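Xyloglucan-specific endo-beta-1,4-glucanase (PDB 4W88) hydrolyses internal beta-1,4-glucosidic bonds of xyloglucan, as a TIM-barrel endoglucanase of glycoside hydrolase family 5. Local coordinates at residues 110-115 with 168-173; 192-197 with 219-224; 205-210 with 258-263. The protein carries 1 engineered substitution. All blocks are in the same frame, centred on the assembly; numbering follows the deposited sequence.

In the fold
One contact lies in the wall of a closed eight-stranded parallel barrel and two lie further out. Interaction 2 is the innermost: its strands 193-196 and 218-223 are neighbouring staves, all of its touching residues are buried, and backbone hydrogen bonds carry it. Interactions 1 and 3 have their centres about 19 Å from the chain centre, and neither has a hydrogen bond across its segments. Interaction 1 is a buried apolar join between a loop and helix 164-182; interaction 3, only partly buried, brings two helices together around a tyrosine. They share neighbours: Ile170 of interaction 1 packs on Cys196 of interaction 2, while Leu210 and Leu260 of interaction 3 rest on Val220.

Interaction 1: 110-115 with 168-173; sequences LKTDPN and KLINAM
A chi1 of 170° sets CG of Leu169 opposite its own backbone N and sends CD2 out to the turn at Thr112, while a bend at chi3 (80°) in selenomethionine Met173 directs its CE methyl to Leu110. Leu169 CD2 packs mainly on main chain, lying 3.6 Å from both CA and C of Thr112. Leu169 CD2 also approaches Asp113 O at 3.8 Å and Pro114 CA at 4.0 Å. At the other end of the contact the meeting is tip to tip, with Met173 CE 3.8 Å from Leu110 CD2. Between them, the side chains of Thr112 and Ile170 cross at a slant, CG2 of Thr112 touching CD1 of Ile170 at 3.8 Å. In the (beta/alpha)8 barrel this joins the loop after the third strand, 97-101, to helix 164-182, which follows the fourth; Leu120 of helix 117-134 packs on both Leu169 and Met173. The loop is shaped locally: Thr112 centres an inverse gamma turn closed by Asp113 N to Lys111 O (2.8 Å), and in the Asx turn that follows, Asn115 N reaches Asp113 OD1 from 52° above the carboxylate plane. Thr112 OG1 hydrogen-bonds to Glu166 of helix 164-182.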
loop_
_atom_site.group_PDB
_atom_site.type_symbol
_atom_site.label_atom_id
_atom_site.label_comp_id
_atom_site.label_asym_id
_atom_site.label_seq_id
_atom_site.Cartn_x
_atom_site.Cartn_y
_atom_site.Cartn_z
ATOM N N LEU A 110 11.583 -1.220 12.259
ATOM C CA LEU A 110 11.848 -1.718 10.911
ATOM C C LEU A 110 12.833 -0.781 10.188
ATOM O O LEU A 110 12.445 0.057 9.361
ATOM C CB LEU A 110 10.581 -1.957 10.108
ATOM C CG LEU A 110 10.655 -3.064 9.059
ATOM C CD1 LEU A 110 9.308 -3.257 8.365
ATOM C CD2 LEU A 110 11.698 -2.808 7.988
ATOM N N LYS A 111 14.089 -0.865 10.601
ATOM C CA LYS A 111 15.203 -0.072 10.071
ATOM C C LYS A 111 16.138 -1.089 9.432
ATOM O O LYS A 111 16.618 -2.007 10.119
ATOM C CB LYS A 111 15.899 0.672 11.174
ATOM C CG LYS A 111 14.935 1.427 12.040
ATOM C CD LYS A 111 14.995 2.855 11.827
ATOM C CE LYS A 111 14.150 3.681 12.764
ATOM N NZ LYS A 111 13.912 5.038 12.170
ATOM N N THR A 112 16.359 -0.983 8.108
ATOM C CA THR A 112 16.998 -2.067 7.334
ATOM C C THR A 112 18.530 -2.117 7.445
ATOM O O THR A 112 19.220 -1.870 6.497
ATOM C CB THR A 112 16.577 -1.964 5.859
ATOM O OG1 THR A 112 16.809 -0.659 5.395
ATOM C CG2 THR A 112 15.136 -2.338 5.735
ATOM N N ASP A 113 19.024 -2.372 8.645
ATOM C CA ASP A 113 20.420 -2.612 8.862
ATOM C C ASP A 113 20.695 -4.067 8.619
ATOM O O ASP A 113 20.205 -4.938 9.333
ATOM C CB ASP A 113 20.781 -2.193 10.280
ATOM C CG ASP A 113 22.215 -2.471 10.629
ATOM O OD1 ASP A 113 22.990 -3.097 9.831
ATOM O OD2 ASP A 113 22.546 -2.059 11.745
ATOM N N PRO A 114 21.518 -4.367 7.604
ATOM C CA PRO A 114 21.743 -5.801 7.297
ATOM C C PRO A 114 22.370 -6.587 8.459
ATOM O O PRO A 114 22.195 -7.793 8.576
ATOM C CB PRO A 114 22.728 -5.727 6.106
ATOM C CG PRO A 114 22.402 -4.435 5.465
ATOM C CD PRO A 114 22.177 -3.501 6.617
ATOM N N ASN A 115 23.044 -5.899 9.359
ATOM C CA ASN A 115 23.617 -6.582 10.509
ATOM C C ASN A 115 22.615 -6.982 11.529
ATOM O O ASN A 115 22.973 -7.722 12.426
ATOM C CB ASN A 115 24.657 -5.727 11.192
ATOM C CG ASN A 115 25.824 -5.472 10.305
ATOM O OD1 ASN A 115 26.212 -6.307 9.468
ATOM N ND2 ASN A 115 26.370 -4.319 10.432
ATOM N N LYS A 168 19.329 -7.382 -0.343
ATOM C CA LYS A 168 19.395 -8.778 0.147
ATOM C C LYS A 168 18.530 -8.985 1.403
ATOM O O LYS A 168 17.825 -9.992 1.512
ATOM C CB LYS A 168 20.856 -9.326 0.341
ATOM C CG LYS A 168 21.773 -9.372 -0.877
ATOM C CD LYS A 168 23.105 -10.137 -0.586
ATOM C CE LYS A 168 24.210 -9.264 0.041
ATOM N NZ LYS A 168 25.128 -8.511 -0.895
ATOM N N LEU A 169 18.613 -8.041 2.357
ATOM C CA LEU A 169 17.821 -8.093 3.585
ATOM C C LEU A 169 16.331 -8.038 3.262
ATOM O O LEU A 169 15.544 -8.766 3.866
ATOM C CB LEU A 169 18.222 -6.950 4.520
ATOM C CG LEU A 169 17.352 -6.712 5.747
ATOM C CD1 LEU A 169 17.393 -7.936 6.686
ATOM C CD2 LEU A 169 17.798 -5.487 6.502
ATOM N N ILE A 170 15.939 -7.217 2.298
ATOM C CA ILE A 170 14.507 -7.129 1.911
ATOM C C ILE A 170 14.046 -8.494 1.423
ATOM O O ILE A 170 12.973 -8.987 1.796
ATOM C CB ILE A 170 14.262 -6.094 0.849
ATOM C CG1 ILE A 170 14.490 -4.693 1.472
ATOM C CG2 ILE A 170 12.818 -6.242 0.320
ATOM C CD1 ILE A 170 13.731 -4.277 2.730
ATOM N N ASN A 171 14.883 -9.132 0.607
ATOM C CA ASN A 171 14.510 -10.479 0.147
ATOM C C ASN A 171 14.300 -11.492 1.313
ATOM O O ASN A 171 13.341 -12.283 1.269
ATOM C CB ASN A 171 15.483 -11.091 -0.902
ATOM C CG ASN A 171 15.519 -10.304 -2.178
ATOM O OD1 ASN A 171 14.526 -9.726 -2.616
ATOM N ND2 ASN A 171 16.703 -10.216 -2.761
ATOM N N ALA A 172 15.188 -11.446 2.308
ATOM C CA ALA A 172 15.057 -12.290 3.483
ATOM C C ALA A 172 13.778 -11.972 4.267
ATOM O O ALA A 172 13.065 -12.840 4.695
ATOM C CB ALA A 172 16.268 -12.115 4.386
HETATM N N MSE A 173 13.452 -10.701 4.368
HETATM C CA MSE A 173 12.273 -10.242 5.130
HETATM C C MSE A 173 10.998 -10.688 4.396
HETATM O O MSE A 173 10.044 -11.115 5.029
HETATM C CB MSE A 173 12.277 -8.713 5.434
HETATM C CG MSE A 173 13.416 -8.439 6.420
HETATM SE SE MSE A 173 13.468 -6.537 6.915
HETATM C CE MSE A 173 12.014 -6.540 8.248
#

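Interaction 2: 192-197 with 219-224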
loop_
_atom_site.group_PDB
_atom_site.type_symbol
_atom_site.label_atom_id
_atom_site.label_comp_id
_atom_site.label_asym_id
_atom_site.label_seq_id
_atom_site.Cartn_x
_atom_site.Cartn_y
_atom_site.Cartn_z
ATOM N N VAL A 192 -3.465 -14.331 -1.228
ATOM C CA VAL A 192 -2.483 -13.530 -1.922
ATOM C C VAL A 192 -1.621 -12.777 -0.878
ATOM O O VAL A 192 -2.146 -11.960 -0.099
ATOM C CB VAL A 192 -3.114 -12.546 -2.923
ATOM C CG1 VAL A 192 -2.052 -11.677 -3.673
ATOM C CG2 VAL A 192 -3.998 -13.289 -3.910
ATOM N N LEU A 193 -0.288 -12.947 -1.006
ATOM C CA LEU A 193 0.649 -12.250 -0.188
ATOM C C LEU A 193 1.472 -11.303 -1.033
ATOM O O LEU A 193 2.014 -11.723 -2.040
ATOM C CB LEU A 193 1.560 -13.195 0.572
ATOM C CG LEU A 193 0.866 -14.261 1.394
ATOM C CD1 LEU A 193 1.818 -15.148 2.169
ATOM C CD2 LEU A 193 -0.162 -13.699 2.378
ATOM N N ILE A 194 1.601 -10.057 -0.591
ATOM C CA ILE A 194 2.085 -8.995 -1.442
ATOM C C ILE A 194 3.418 -8.531 -0.833
ATOM O O ILE A 194 3.467 -7.893 0.232
ATOM C CB ILE A 194 1.087 -7.815 -1.552
ATOM C CG1 ILE A 194 -0.286 -8.279 -2.044
ATOM C CG2 ILE A 194 1.645 -6.729 -2.505
ATOM C CD1 ILE A 194 -1.397 -7.216 -2.006
ATOM N N ILE A 195 4.485 -8.904 -1.514
ATOM C CA ILE A 195 5.822 -8.591 -1.100
ATOM C C ILE A 195 6.195 -7.234 -1.720
ATOM O O ILE A 195 5.422 -6.646 -2.500
ATOM C CB ILE A 195 6.817 -9.710 -1.503
ATOM C CG1 ILE A 195 6.966 -9.851 -3.013
ATOM C CG2 ILE A 195 6.488 -11.014 -0.782
ATOM C CD1 ILE A 195 8.170 -10.682 -3.461
ATOM N N CYS A 196 7.403 -6.744 -1.459
ATOM C CA CYS A 196 7.796 -5.448 -1.979
ATOM C C CYS A 196 9.287 -5.359 -2.215
ATOM O O CYS A 196 10.074 -6.171 -1.710
ATOM C CB CYS A 196 7.352 -4.316 -1.019
ATOM S SG CYS A 196 8.123 -4.323 0.588
ATOM N N THR A 197 9.671 -4.331 -2.984
ATOM C CA THR A 197 11.032 -3.915 -3.085
ATOM C C THR A 197 11.433 -2.976 -1.932
ATOM O O THR A 197 10.594 -2.456 -1.201
ATOM C CB THR A 197 11.222 -3.130 -4.384
ATOM O OG1 THR A 197 10.240 -2.103 -4.379
ATOM C CG2 THR A 197 11.106 -4.016 -5.652
ATOM N N ALA A 219 2.170 -11.501 -5.001
ATOM C CA ALA A 219 2.258 -10.359 -5.930
ATOM C C ALA A 219 3.343 -9.426 -5.396
ATOM O O ALA A 219 3.703 -9.498 -4.225
ATOM C CB ALA A 219 0.901 -9.604 -6.047
ATOM N N VAL A 220 3.800 -8.551 -6.274
ATOM C CA VAL A 220 4.801 -7.551 -5.968
ATOM C C VAL A 220 4.159 -6.124 -5.972
ATOM O O VAL A 220 3.511 -5.743 -6.953
ATOM C CB VAL A 220 5.980 -7.579 -6.929
ATOM C CG1 VAL A 220 6.979 -6.470 -6.558
ATOM C CG2 VAL A 220 6.633 -8.968 -6.901
ATOM N N ALA A 221 4.308 -5.424 -4.844
ATOM C CA ALA A 221 3.810 -4.099 -4.632
ATOM C C ALA A 221 4.951 -3.086 -4.891
ATOM O O ALA A 221 6.135 -3.277 -4.481
ATOM C CB ALA A 221 3.293 -3.936 -3.215
ATOM N N LEU A 222 4.538 -2.036 -5.587
ATOM C CA LEU A 222 5.337 -0.833 -5.850
ATOM C C LEU A 222 4.549 0.398 -5.526
ATOM O O LEU A 222 3.347 0.381 -5.593
ATOM C CB LEU A 222 5.822 -0.825 -7.333
ATOM C CG LEU A 222 6.594 -2.069 -7.706
ATOM C CD1 LEU A 222 6.732 -2.098 -9.190
ATOM C CD2 LEU A 222 7.988 -2.157 -7.015
ATOM N N HIS A 223 5.247 1.515 -5.267
ATOM C CA HIS A 223 4.611 2.795 -5.144
ATOM C C HIS A 223 5.189 3.710 -6.207
ATOM O O HIS A 223 6.390 3.863 -6.288
ATOM C CB HIS A 223 4.835 3.433 -3.789
ATOM C CG HIS A 223 4.206 2.704 -2.656
ATOM N ND1 HIS A 223 4.436 3.017 -1.315
ATOM C CD2 HIS A 223 3.304 1.700 -2.655
ATOM C CE1 HIS A 223 3.714 2.212 -0.572
ATOM N NE2 HIS A 223 3.015 1.427 -1.359
ATOM N N THR A 224 4.299 4.292 -7.022
ATOM C CA THR A 224 4.710 5.027 -8.174
ATOM C C THR A 224 3.913 6.310 -8.292
ATOM O O THR A 224 2.933 6.416 -9.060
ATOM C CB THR A 224 4.690 4.244 -9.493
ATOM O OG1 THR A 224 3.416 3.641 -9.718
ATOM C CG2 THR A 224 5.719 3.225 -9.484
#
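The peptide groups of Leu193-Ile195 and Ala219-Ala221 meet at their edges, while the side chains of Ile194, Cys196, Ala219 and Ala221 stand on one face of the sheet and those of Ile195 and Val220 on the other. The two strands are the fifth and sixth staves of the (beta/alpha)8 barrel, linked through helix 204-208 as a beta-alpha-beta unit, and their short axes diverge by 49°. Three backbone hydrogen bonds join the edges: Ala219 N to Leu193 O at 3.0 Å, Ile195 N to Ala219 O at 2.9 Å, and Ala221 N to Ile195 O, also 2.9 Å. Ile195 thus bonds through both N and O to the residues on either side of Val220, the alternation that defines a parallel ladder. Ala219 O has a second neighbour, the CA-H of Ile194, with CA of Ile194 3.3 Å away.

On the face that carries Ile194, its CG2 presses on Ala221 CB at 3.3 Å, tighter than normal van der Waals contact. Glu145 of the neighbouring strand touches both of these residues. The face of Ile195 and Val220 is the helix-covered side, as the packing of Ile195 on Ile178 attests. With chi1 at 65°, Ile195 CG1 stands between its backbone N and carbonyl carbon, and it meets Val220 CG2 at 4.0 Å. Further along, His223 bonds through ND1 to Glu149, a residue of the glycan pocket, so this strand leads to the substrate site. The ladder opens before that point: Thr197 N and Ala221 O, both buried and without any partner in the model, stand 4.0 Å apart.

Interaction 3: 205-210 with 258-263; sequences PTLKDL and KYLIDK
Aromatic contacts come first in weight: the ring of Tyr259 lies against the backbone and side chain of Lys208, and Leu207 CB approaches its root. Lys208 N stands 3.9 Å above one ring face, displaced from the ring centre, and Lys208 CA is 3.7 Å from Tyr259 CE1. Leu207 CB meets Tyr259 CG at 4.0 Å, from an oblique direction. The Lys208 side chain slants across the ring: CB lies near CE1 of Tyr259, and after the bend at chi3 (-66°) CE comes 3.2 Å from Tyr259 OH.

Apolar contacts form a second group, with Leu207 and Leu260 buried. Leu207 CD2 and Leu260 CD1 touch at 3.8 Å, their side chains crossing at about a right angle, and Leu210 CD2 lies more loosely at 4.4 Å from Leu260 CD2. These leucines tie helix 204-208, which follows the fifth strand of the (beta/alpha)8 barrel, to the C-terminal part of helix 246-261, which lies between the sixth and seventh strands; Leu210 and Leu260 both rest on Val220 of the sixth. A pi-type turn spans 258-261, where Tyr259 and Leu260 both direct their CB atoms to the facing helix.

Polar contacts lie toward the outer side. Tyr259 OH is hydrogen-bonded to Glu204 of the facing helix, a polar tie between the two helices. Putting an alanine at Tyr259 would probably leave Glu204 without this partner and open a gap beside the backbone of Lys208. Lys208 NZ and Lys258 NZ, like charges, are 6.7 Å apart, and Lys258 makes a long, weak ion pair with Glu204.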
loop_
_atom_site.group_PDB
_atom_site.type_symbol
_atom_site.label_atom_id
_atom_site.label_comp_id
_atom_site.label_asym_id
_atom_site.label_seq_id
_atom_site.Cartn_x
_atom_site.Cartn_y
_atom_site.Cartn_z
ATOM N N PRO A 205 17.888 -1.019 -10.842
ATOM C CA PRO A 205 18.711 -1.811 -9.944
ATOM C C PRO A 205 17.883 -2.488 -8.814
ATOM O O PRO A 205 18.200 -3.613 -8.362
ATOM C CB PRO A 205 19.700 -0.768 -9.370
ATOM C CG PRO A 205 19.688 0.354 -10.334
ATOM C CD PRO A 205 18.299 0.399 -10.838
ATOM N N THR A 206 16.828 -1.800 -8.345
ATOM C CA THR A 206 16.015 -2.329 -7.256
ATOM C C THR A 206 15.222 -3.542 -7.731
ATOM O O THR A 206 15.108 -4.529 -7.012
ATOM C CB THR A 206 15.045 -1.257 -6.787
ATOM O OG1 THR A 206 15.717 0.016 -6.716
ATOM C CG2 THR A 206 14.372 -1.630 -5.487
ATOM N N LEU A 207 14.690 -3.476 -8.951
ATOM C CA LEU A 207 13.916 -4.602 -9.471
ATOM C C LEU A 207 14.833 -5.768 -9.824
ATOM O O LEU A 207 14.457 -6.908 -9.593
ATOM C CB LEU A 207 13.115 -4.168 -10.687
ATOM C CG LEU A 207 11.957 -3.188 -10.494
ATOM C CD1 LEU A 207 11.419 -2.746 -11.863
ATOM C CD2 LEU A 207 10.861 -3.819 -9.666
ATOM N N LYS A 208 16.000 -5.471 -10.433
ATOM C CA LYS A 208 17.002 -6.491 -10.771
ATOM C C LYS A 208 17.374 -7.321 -9.534
ATOM O O LYS A 208 17.602 -8.501 -9.641
ATOM C CB LYS A 208 18.239 -5.843 -11.409
ATOM C CG LYS A 208 19.317 -6.781 -11.858
ATOM C CD LYS A 208 20.471 -5.994 -12.505
ATOM C CE LYS A 208 20.067 -5.312 -13.817
ATOM N NZ LYS A 208 21.207 -4.702 -14.576
ATOM N N ASP A 209 17.377 -6.740 -8.350
ATOM C CA ASP A 209 17.797 -7.503 -7.167
ATOM C C ASP A 209 16.671 -8.203 -6.443
ATOM O O ASP A 209 16.922 -8.836 -5.440
ATOM C CB ASP A 209 18.513 -6.591 -6.152
ATOM C CG ASP A 209 19.946 -6.289 -6.554
ATOM O OD1 ASP A 209 20.464 -6.926 -7.499
ATOM O OD2 ASP A 209 20.569 -5.406 -5.952
ATOM N N LEU A 210 15.435 -8.015 -6.848
ATOM C CA LEU A 210 14.298 -8.579 -6.115
ATOM C C LEU A 210 14.176 -10.063 -6.393
ATOM O O LEU A 210 14.017 -10.483 -7.522
ATOM C CB LEU A 210 12.985 -7.927 -6.531
ATOM C CG LEU A 210 11.721 -8.401 -5.800
ATOM C CD1 LEU A 210 11.683 -7.909 -4.353
ATOM C CD2 LEU A 210 10.509 -7.909 -6.536
ATOM N N LYS A 258 9.619 -5.220 -17.914
ATOM C CA LYS A 258 10.785 -6.057 -18.177
ATOM C C LYS A 258 10.981 -7.059 -17.049
ATOM O O LYS A 258 11.239 -8.250 -17.263
ATOM C CB LYS A 258 12.015 -5.154 -18.244
ATOM C CG LYS A 258 13.296 -5.702 -18.840
ATOM C CD LYS A 258 14.108 -4.471 -19.243
ATOM C CE LYS A 258 15.269 -4.781 -20.146
ATOM N NZ LYS A 258 16.425 -5.178 -19.305
ATOM N N TYR A 259 10.910 -6.598 -15.826
ATOM C CA TYR A 259 11.328 -7.467 -14.713
ATOM C C TYR A 259 10.210 -8.248 -14.043
ATOM O O TYR A 259 10.488 -9.221 -13.365
ATOM C CB TYR A 259 12.053 -6.623 -13.679
ATOM C CG TYR A 259 13.438 -6.195 -14.104
ATOM C CD1 TYR A 259 14.525 -7.029 -13.872
ATOM C CD2 TYR A 259 13.666 -4.991 -14.751
ATOM C CE1 TYR A 259 15.791 -6.666 -14.268
ATOM C CE2 TYR A 259 14.951 -4.638 -15.169
ATOM C CZ TYR A 259 15.989 -5.489 -14.905
ATOM O OH TYR A 259 17.262 -5.221 -15.259
ATOM N N LEU A 260 8.956 -7.821 -14.244
ATOM C CA LEU A 260 7.822 -8.407 -13.531
ATOM C C LEU A 260 6.709 -8.832 -14.490
ATOM O O LEU A 260 6.434 -10.018 -14.642
ATOM C CB LEU A 260 7.319 -7.436 -12.397
ATOM C CG LEU A 260 8.317 -7.172 -11.274
ATOM C CD1 LEU A 260 7.868 -6.041 -10.326
ATOM C CD2 LEU A 260 8.567 -8.402 -10.472
ATOM N N ILE A 261 6.085 -7.879 -15.163
ATOM C CA ILE A 261 4.847 -8.193 -15.884
ATOM C C ILE A 261 5.164 -9.179 -16.982
ATOM O O ILE A 261 4.413 -10.152 -17.197
ATOM C CB ILE A 261 4.198 -6.931 -16.468
ATOM C CG1 ILE A 261 3.751 -5.998 -15.339
ATOM C CG2 ILE A 261 3.048 -7.279 -17.403
ATOM C CD1 ILE A 261 3.436 -4.595 -15.793
ATOM N N ASP A 262 6.242 -8.936 -17.719
ATOM C CA ASP A 262 6.550 -9.820 -18.885
ATOM C C ASP A 262 7.195 -11.170 -18.504
ATOM O O ASP A 262 7.391 -12.034 -19.308
ATOM C CB ASP A 262 7.382 -9.083 -19.898
ATOM C CG ASP A 262 6.630 -7.928 -20.593
ATOM O OD1 ASP A 262 5.356 -7.797 -20.542
ATOM O OD2 ASP A 262 7.345 -7.130 -21.210
ATOM N N LYS A 263 7.477 -11.303 -17.221
ATOM C CA LYS A 263 7.818 -12.558 -16.682
ATOM C C LYS A 263 6.648 -13.237 -16.005
ATOM O O LYS A 263 6.821 -14.295 -15.379
ATOM C CB LYS A 263 8.934 -12.389 -15.655
ATOM C CG LYS A 263 10.254 -11.822 -16.157
ATOM C CD LYS A 263 11.238 -12.053 -15.003
ATOM C CE LYS A 263 12.616 -11.486 -15.224
ATOM N NZ LYS A 263 13.249 -12.093 -16.423
#